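PDB 3BQW: putative capsid protein of prophage from Escherichia coli CFT073, which probably serves as a phage major capsid protein, of the major capsid protein E family, building the shell of the virus encoded by the prophage. Local coordinates for residues W179-P189 against V213-F223. Numbering follows the deposited sequence.
Sequences WSEQDKETHYP and VWRTLRSFKKF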
ATOM      1  N   TRP A 179      17.046  -5.899 -22.470  1.00 29.06           N
ATOM      2  CA  TRP A 179      16.860  -4.613 -23.157  1.00 28.41           C
ATOM      3  C   TRP A 179      18.148  -3.814 -23.296  1.00 28.63           C
ATOM      4  O   TRP A 179      18.346  -3.122 -24.291  1.00 28.92           O
ATOM      5  CB  TRP A 179      15.803  -3.766 -22.441  1.00 27.43           C
ATOM      6  CG  TRP A 179      14.412  -4.048 -22.868  1.00 26.40           C
ATOM      7  CD1 TRP A 179      14.019  -4.816 -23.909  1.00 25.99           C
ATOM      8  CD2 TRP A 179      13.214  -3.498 -22.307  1.00 26.93           C
ATOM      9  NE1 TRP A 179      12.658  -4.831 -24.014  1.00 25.99           N
ATOM     10  CE2 TRP A 179      12.133  -4.015 -23.051  1.00 25.86           C
ATOM     11  CE3 TRP A 179      12.947  -2.636 -21.236  1.00 26.60           C
ATOM     12  CZ2 TRP A 179      10.814  -3.701 -22.766  1.00 25.90           C
ATOM     13  CZ3 TRP A 179      11.634  -2.332 -20.949  1.00 26.03           C
ATOM     14  CH2 TRP A 179      10.582  -2.871 -21.697  1.00 25.88           C
ATOM     15  N   SER A 180      19.015  -3.911 -22.299  1.00 28.87           N
ATOM     16  CA  SER A 180      20.269  -3.186 -22.294  1.00 29.56           C
ATOM     17  C   SER A 180      21.145  -3.582 -23.506  1.00 30.15           C
ATOM     18  O   SER A 180      21.946  -2.793 -23.975  1.00 30.07           O
ATOM     19  CB  SER A 180      21.002  -3.447 -20.976  1.00 29.29           C
ATOM     20  OG  SER A 180      21.358  -4.819 -20.879  1.00 30.59           O
ATOM     21  N   GLU A 181      20.924  -4.789 -24.026  1.00 30.79           N
ATOM     22  CA  GLU A 181      21.691  -5.350 -25.112  1.00 31.53           C
ATOM     23  C   GLU A 181      21.016  -5.184 -26.463  1.00 31.39           C
ATOM     24  O   GLU A 181      21.533  -5.674 -27.470  1.00 31.75           O
ATOM     25  CB  GLU A 181      21.930  -6.850 -24.843  1.00 31.58           C
ATOM     26  CG  GLU A 181      22.863  -7.109 -23.662  1.00 32.58           C
ATOM     27  CD  GLU A 181      23.100  -8.592 -23.377  1.00 33.76           C
ATOM     28  OE1 GLU A 181      22.513  -9.447 -24.079  1.00 36.62           O
ATOM     29  OE2 GLU A 181      23.865  -8.898 -22.427  1.00 35.57           O
ATOM     30  N   GLN A 182      19.870  -4.513 -26.517  1.00 31.28           N
ATOM     31  CA  GLN A 182      19.182  -4.366 -27.793  1.00 31.21           C
ATOM     32  C   GLN A 182      19.601  -3.106 -28.515  1.00 31.77           C
ATOM     33  O   GLN A 182      20.140  -2.179 -27.913  1.00 32.70           O
ATOM     34  CB  GLN A 182      17.664  -4.415 -27.614  1.00 31.25           C
ATOM     35  CG  GLN A 182      17.159  -5.675 -26.936  1.00 30.17           C
ATOM     36  CD  GLN A 182      17.718  -6.937 -27.553  1.00 30.15           C
ATOM     37  OE1 GLN A 182      17.700  -7.091 -28.768  1.00 30.79           O
ATOM     38  NE2 GLN A 182      18.249  -7.831 -26.723  1.00 29.67           N
ATOM     39  N   ASP A 183      19.368  -3.096 -29.821  1.00 31.82           N
ATOM     40  CA  ASP A 183      19.668  -1.955 -30.650  1.00 32.06           C
ATOM     41  C   ASP A 183      18.521  -0.986 -30.470  1.00 31.93           C
ATOM     42  O   ASP A 183      17.391  -1.254 -30.880  1.00 31.80           O
ATOM     43  CB  ASP A 183      19.819  -2.373 -32.129  1.00 32.32           C
ATOM     44  CG  ASP A 183      20.140  -1.200 -33.051  1.00 33.42           C
ATOM     45  OD1 ASP A 183      20.095  -0.033 -32.615  1.00 34.39           O
ATOM     46  OD2 ASP A 183      20.435  -1.447 -34.233  1.00 37.90           O
ATOM     47  N   LYS A 184      18.836   0.137 -29.840  1.00 32.03           N
ATOM     48  CA  LYS A 184      17.863   1.153 -29.484  1.00 31.96           C
ATOM     49  C   LYS A 184      17.242   1.831 -30.690  1.00 32.03           C
ATOM     50  O   LYS A 184      16.148   2.379 -30.598  1.00 31.63           O
ATOM     51  CB  LYS A 184      18.528   2.197 -28.583  1.00 32.26           C
ATOM     52  CG  LYS A 184      19.052   1.634 -27.252  1.00 32.68           C
ATOM     53  CD  LYS A 184      18.015   0.781 -26.540  1.00 33.29           C
ATOM     54  CE  LYS A 184      18.407   0.504 -25.091  1.00 34.29           C
ATOM     55  NZ  LYS A 184      19.445  -0.556 -25.038  1.00 36.64           N
ATOM     56  N   GLU A 185      17.928   1.779 -31.829  1.00 32.33           N
ATOM     57  CA  GLU A 185      17.375   2.313 -33.061  1.00 32.34           C
ATOM     58  C   GLU A 185      16.407   1.360 -33.750  1.00 31.74           C
ATOM     59  O   GLU A 185      15.517   1.812 -34.456  1.00 31.84           O
ATOM     60  CB  GLU A 185      18.508   2.705 -34.010  1.00 32.68           C
ATOM     61  CG  GLU A 185      19.388   3.781 -33.438  1.00 34.15           C
ATOM     62  CD  GLU A 185      18.684   5.124 -33.382  1.00 36.31           C
ATOM     63  OE1 GLU A 185      18.379   5.673 -34.467  1.00 39.11           O
ATOM     64  OE2 GLU A 185      18.445   5.636 -32.270  1.00 36.85           O
ATOM     65  N   THR A 186      16.554   0.055 -33.554  1.00 31.55           N
ATOM     66  CA  THR A 186      15.815  -0.906 -34.387  1.00 31.51           C
ATOM     67  C   THR A 186      14.901  -1.882 -33.658  1.00 31.22           C
ATOM     68  O   THR A 186      14.005  -2.467 -34.264  1.00 31.52           O
ATOM     69  CB  THR A 186      16.771  -1.710 -35.285  1.00 31.92           C
ATOM     70  OG1 THR A 186      17.633  -2.517 -34.474  1.00 32.47           O
ATOM     71  CG2 THR A 186      17.604  -0.763 -36.161  1.00 30.83           C
ATOM     72  N   HIS A 187      15.108  -2.053 -32.365  1.00 31.00           N
ATOM     73  CA  HIS A 187      14.312  -3.004 -31.602  1.00 30.23           C
ATOM     74  C   HIS A 187      12.915  -2.462 -31.269  1.00 30.13           C
ATOM     75  O   HIS A 187      12.754  -1.285 -30.928  1.00 29.89           O
ATOM     76  CB  HIS A 187      15.051  -3.378 -30.333  1.00 29.94           C
ATOM     77  CG  HIS A 187      14.491  -4.581 -29.668  1.00 29.92           C
ATOM     78  ND1 HIS A 187      13.850  -4.528 -28.443  1.00 29.44           N
ATOM     79  CD2 HIS A 187      14.433  -5.870 -30.078  1.00 28.06           C
ATOM     80  CE1 HIS A 187      13.436  -5.743 -28.125  1.00 28.79           C
ATOM     81  NE2 HIS A 187      13.777  -6.575 -29.101  1.00 29.06           N
ATOM     82  N   TYR A 188      11.912  -3.329 -31.411  1.00 29.99           N
ATOM     83  CA  TYR A 188      10.538  -3.020 -31.041  1.00 29.62           C
ATOM     84  C   TYR A 188      10.243  -3.610 -29.667  1.00 29.20           C
ATOM     85  O   TYR A 188       9.918  -4.791 -29.562  1.00 29.80           O
ATOM     86  CB  TYR A 188       9.571  -3.567 -32.091  1.00 30.02           C
ATOM     87  CG  TYR A 188       9.671  -2.843 -33.421  1.00 30.51           C
ATOM     88  CD1 TYR A 188       8.756  -1.853 -33.765  1.00 31.42           C
ATOM     89  CD2 TYR A 188      10.691  -3.134 -34.324  1.00 31.38           C
ATOM     90  CE1 TYR A 188       8.849  -1.176 -34.972  1.00 30.32           C
ATOM     91  CE2 TYR A 188      10.789  -2.465 -35.540  1.00 31.31           C
ATOM     92  CZ  TYR A 188       9.864  -1.487 -35.856  1.00 31.41           C
ATOM     93  OH  TYR A 188       9.948  -0.825 -37.057  1.00 30.38           O
ATOM     94  N   PRO A 189      10.373  -2.796 -28.595  1.00 28.62           N
ATOM     95  CA  PRO A 189      10.138  -3.324 -27.248  1.00 28.07           C
ATOM     96  C   PRO A 189       8.700  -3.759 -26.959  1.00 27.43           C
ATOM     97  O   PRO A 189       8.494  -4.552 -26.051  1.00 27.41           O
ATOM     98  CB  PRO A 189      10.577  -2.165 -26.329  1.00 28.02           C
ATOM     99  CG  PRO A 189      10.455  -0.975 -27.137  1.00 28.22           C
ATOM    100  CD  PRO A 189      10.757  -1.369 -28.551  1.00 28.28           C
ATOM    101  N   VAL A 213      13.305   1.177 -15.530  1.00 24.62           N
ATOM    102  CA  VAL A 213      12.480   0.652 -16.621  1.00 24.47           C
ATOM    103  C   VAL A 213      12.019   1.754 -17.580  1.00 24.42           C
ATOM    104  O   VAL A 213      12.131   1.610 -18.794  1.00 24.31           O
ATOM    105  CB  VAL A 213      11.252  -0.138 -16.140  1.00 23.99           C
ATOM    106  CG1 VAL A 213      10.439  -0.618 -17.355  1.00 24.01           C
ATOM    107  CG2 VAL A 213      11.668  -1.312 -15.267  1.00 22.37           C
ATOM    108  N   TRP A 214      11.484   2.836 -17.043  1.00 25.07           N
ATOM    109  CA  TRP A 214      11.008   3.926 -17.883  1.00 25.58           C
ATOM    110  C   TRP A 214      12.145   4.547 -18.700  1.00 25.85           C
ATOM    111  O   TRP A 214      11.993   4.739 -19.887  1.00 24.87           O
ATOM    112  CB  TRP A 214      10.311   4.988 -17.045  1.00 26.09           C
ATOM    113  CG  TRP A 214       9.953   6.207 -17.800  1.00 26.40           C
ATOM    114  CD1 TRP A 214      10.397   7.473 -17.551  1.00 27.28           C
ATOM    115  CD2 TRP A 214       9.086   6.303 -18.947  1.00 26.80           C
ATOM    116  NE1 TRP A 214       9.833   8.355 -18.445  1.00 27.09           N
ATOM    117  CE2 TRP A 214       9.034   7.670 -19.314  1.00 25.15           C
ATOM    118  CE3 TRP A 214       8.339   5.376 -19.682  1.00 27.29           C
ATOM    119  CZ2 TRP A 214       8.271   8.134 -20.383  1.00 25.84           C
ATOM    120  CZ3 TRP A 214       7.570   5.832 -20.741  1.00 26.93           C
ATOM    121  CH2 TRP A 214       7.547   7.208 -21.093  1.00 26.81           C
ATOM    122  N   ARG A 215      13.280   4.809 -18.054  1.00 27.03           N
ATOM    123  CA  ARG A 215      14.498   5.313 -18.728  1.00 28.81           C
ATOM    124  C   ARG A 215      14.879   4.458 -19.959  1.00 27.87           C
ATOM    125  O   ARG A 215      15.111   4.971 -21.065  1.00 27.08           O
ATOM    126  CB  ARG A 215      15.654   5.362 -17.703  1.00 28.91           C
ATOM    127  CG  ARG A 215      16.932   6.032 -18.170  1.00 32.80           C
ATOM    128  CD  ARG A 215      18.152   5.739 -17.249  1.00 34.45           C
ATOM    129  NE  ARG A 215      18.649   4.351 -17.317  1.00 38.89           N
ATOM    130  CZ  ARG A 215      19.275   3.808 -18.376  1.00 41.82           C
ATOM    131  NH1 ARG A 215      19.517   4.516 -19.478  1.00 42.80           N
ATOM    132  NH2 ARG A 215      19.679   2.537 -18.344  1.00 41.03           N
ATOM    133  N   THR A 216      14.943   3.147 -19.752  1.00 27.11           N
ATOM    134  CA  THR A 216      15.319   2.203 -20.801  1.00 26.12           C
ATOM    135  C   THR A 216      14.278   2.114 -21.925  1.00 25.70           C
ATOM    136  O   THR A 216      14.612   2.237 -23.105  1.00 24.39           O
ATOM    137  CB  THR A 216      15.512   0.813 -20.189  1.00 26.16           C
ATOM    138  OG1 THR A 216      16.464   0.909 -19.130  1.00 26.31           O
ATOM    139  CG2 THR A 216      15.988  -0.212 -21.250  1.00 26.80           C
ATOM    140  N   LEU A 217      13.015   1.911 -21.545  1.00 25.98           N
ATOM    141  CA  LEU A 217      11.919   1.867 -22.504  1.00 26.30           C
ATOM    142  C   LEU A 217      11.902   3.097 -23.396  1.00 26.93           C
ATOM    143  O   LEU A 217      11.741   2.995 -24.603  1.00 27.73           O
ATOM    144  CB  LEU A 217      10.583   1.707 -21.781  1.00 26.66           C
ATOM    145  CG  LEU A 217       9.319   1.564 -22.668  1.00 26.85           C
ATOM    146  CD1 LEU A 217       9.476   0.454 -23.739  1.00 24.92           C
ATOM    147  CD2 LEU A 217       8.097   1.308 -21.799  1.00 25.68           C
ATOM    148  N   ARG A 218      12.108   4.251 -22.782  1.00 27.84           N
ATOM    149  CA  ARG A 218      12.196   5.555 -23.459  1.00 28.60           C
ATOM    150  C   ARG A 218      13.334   5.655 -24.464  1.00 27.97           C
ATOM    151  O   ARG A 218      13.234   6.360 -25.471  1.00 28.15           O
ATOM    152  CB  ARG A 218      12.418   6.617 -22.358  1.00 29.03           C
ATOM    153  CG  ARG A 218      11.829   7.954 -22.584  1.00 30.53           C
ATOM    154  CD  ARG A 218      11.969   8.803 -21.305  1.00 30.18           C
ATOM    155  NE  ARG A 218      13.383   9.000 -20.943  1.00 31.61           N
ATOM    156  CZ  ARG A 218      13.848   9.084 -19.696  1.00 30.03           C
ATOM    157  NH1 ARG A 218      13.038   8.991 -18.663  1.00 31.45           N
ATOM    158  NH2 ARG A 218      15.143   9.249 -19.486  1.00 29.92           N
ATOM    159  N   SER A 219      14.443   4.978 -24.179  1.00 27.62           N
ATOM    160  CA  SER A 219      15.624   5.034 -25.052  1.00 26.71           C
ATOM    161  C   SER A 219      15.439   4.324 -26.397  1.00 27.03           C
ATOM    162  O   SER A 219      16.262   4.484 -27.293  1.00 26.91           O
ATOM    163  CB  SER A 219      16.845   4.448 -24.343  1.00 26.61           C
ATOM    164  OG  SER A 219      16.747   3.041 -24.207  1.00 24.81           O
ATOM    165  N   PHE A 220      14.374   3.542 -26.534  1.00 27.31           N
ATOM    166  CA  PHE A 220      14.054   2.887 -27.804  1.00 27.65           C
ATOM    167  C   PHE A 220      13.288   3.822 -28.718  1.00 28.18           C
ATOM    168  O   PHE A 220      12.146   4.159 -28.446  1.00 27.23           O
ATOM    169  CB  PHE A 220      13.200   1.637 -27.594  1.00 27.47           C
ATOM    170  CG  PHE A 220      13.934   0.485 -26.979  1.00 27.54           C
ATOM    171  CD1 PHE A 220      14.777  -0.304 -27.745  1.00 27.34           C
ATOM    172  CD2 PHE A 220      13.741   0.151 -25.645  1.00 28.48           C
ATOM    173  CE1 PHE A 220      15.449  -1.382 -27.179  1.00 27.09           C
ATOM    174  CE2 PHE A 220      14.404  -0.926 -25.079  1.00 28.49           C
ATOM    175  CZ  PHE A 220      15.269  -1.684 -25.855  1.00 27.78           C
ATOM    176  N   LYS A 221      13.922   4.195 -29.827  1.00 29.70           N
ATOM    177  CA  LYS A 221      13.284   4.947 -30.918  1.00 31.17           C
ATOM    178  C   LYS A 221      11.903   4.384 -31.309  1.00 31.29           C
ATOM    179  O   LYS A 221      10.969   5.136 -31.583  1.00 30.85           O
ATOM    180  CB  LYS A 221      14.204   4.935 -32.139  1.00 31.07           C
ATOM    181  CG  LYS A 221      13.975   6.061 -33.145  1.00 32.88           C
ATOM    182  CD  LYS A 221      14.722   5.770 -34.464  1.00 33.48           C
ATOM    183  CE  LYS A 221      14.882   7.032 -35.316  1.00 36.71           C
ATOM    184  NZ  LYS A 221      15.978   7.939 -34.834  1.00 38.44           N
ATOM    185  N   LYS A 222      11.787   3.056 -31.325  1.00 32.04           N
ATOM    186  CA  LYS A 222      10.557   2.405 -31.736  1.00 32.79           C
ATOM    187  C   LYS A 222       9.489   2.472 -30.656  1.00 33.35           C
ATOM    188  O   LYS A 222       8.303   2.411 -30.968  1.00 33.52           O
ATOM    189  CB  LYS A 222      10.819   0.952 -32.160  1.00 33.07           C
ATOM    190  CG  LYS A 222      11.824   0.802 -33.304  1.00 33.62           C
ATOM    191  CD  LYS A 222      11.440   1.629 -34.510  1.00 34.64           C
ATOM    192  CE  LYS A 222      12.344   1.330 -35.705  1.00 36.34           C
ATOM    193  NZ  LYS A 222      12.296   2.467 -36.668  1.00 37.92           N
ATOM    194  N   PHE A 223       9.882   2.615 -29.395  1.00 33.87           N
ATOM    195  CA  PHE A 223       8.901   2.958 -28.375  1.00 34.32           C
ATOM    196  C   PHE A 223       8.393   4.393 -28.575  1.00 34.91           C
ATOM    197  O   PHE A 223       7.190   4.627 -28.526  1.00 34.20           O
ATOM    198  CB  PHE A 223       9.437   2.770 -26.948  1.00 34.52           C
ATOM    199  CG  PHE A 223       8.632   3.497 -25.924  1.00 33.93           C
ATOM    200  CD1 PHE A 223       7.386   3.023 -25.552  1.00 34.68           C
ATOM    201  CD2 PHE A 223       9.081   4.701 -25.388  1.00 35.45           C
ATOM    202  CE1 PHE A 223       6.611   3.711 -24.626  1.00 33.99           C
ATOM    203  CE2 PHE A 223       8.311   5.395 -24.448  1.00 34.25           C
ATOM    204  CZ  PHE A 223       7.080   4.899 -24.076  1.00 34.22           C
TER
HETATM  205  O   HOH W   1      13.911   1.064 -30.946  1.00 24.25           O
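Trp179 receives the edge of the Phe220 ring on one face of its indole: CE2 of Phe220 stands 3.8 Å from CG of Trp179, and the planes meet at 69° in an edge-to-face pair. Val213 CG1 lies at the indole's edge, while Trp179 NE1 hydrogen-bonds to Asp192 OD2 of the following helix. Gln182 brings CB to the rim of the phenyl ring, near its plane, and its CG lies over the centre of the imidazole of His187. Lys184 lays its methylene chain over one face of Phe220, CD 3.7 Å from the ring centroid; a bend at the second torsion carries the chain across the ring, and another at chi4 (-78°) turns Lys184 NZ back to hydrogen-bond to Trp179 O, 2.9 Å away. That carbonyl also accepts from Gln182 N, from the opposite face of its plane. The Lys184 carbonyl accepts a hydrogen bond from Lys221 N (3.0 Å), just where the chain passes from helix 211-218 into helix 221-226. Phe220 is the N-cap residue of the second helix, and the irregular loop 179-189, which leads into helix 190-198, packs round the joint between two consecutive helices, at the periphery of this phage major capsid protein E family chain. Glu185 reaches Lys221 NZ through OE1 in a salt bridge whose hydrogen bond is weak (3.3 Å). One water donates to the carbonyl oxygens of Lys184 and His187 and accepts from Lys222 N, joining loop to helix start. His187 ND1 is buried against Phe220 CE1 (3.7 Å) without a polar partner. Tyr188 lies with its ring face against the aliphatic part of Lys222, Lys222 CG 3.9 Å from the Tyr188 ring centroid and only 7° off the normal. Pro189 closes over the Phe220 face opposite Lys184, and its CG also touches Leu217 CD1 at 3.8 Å.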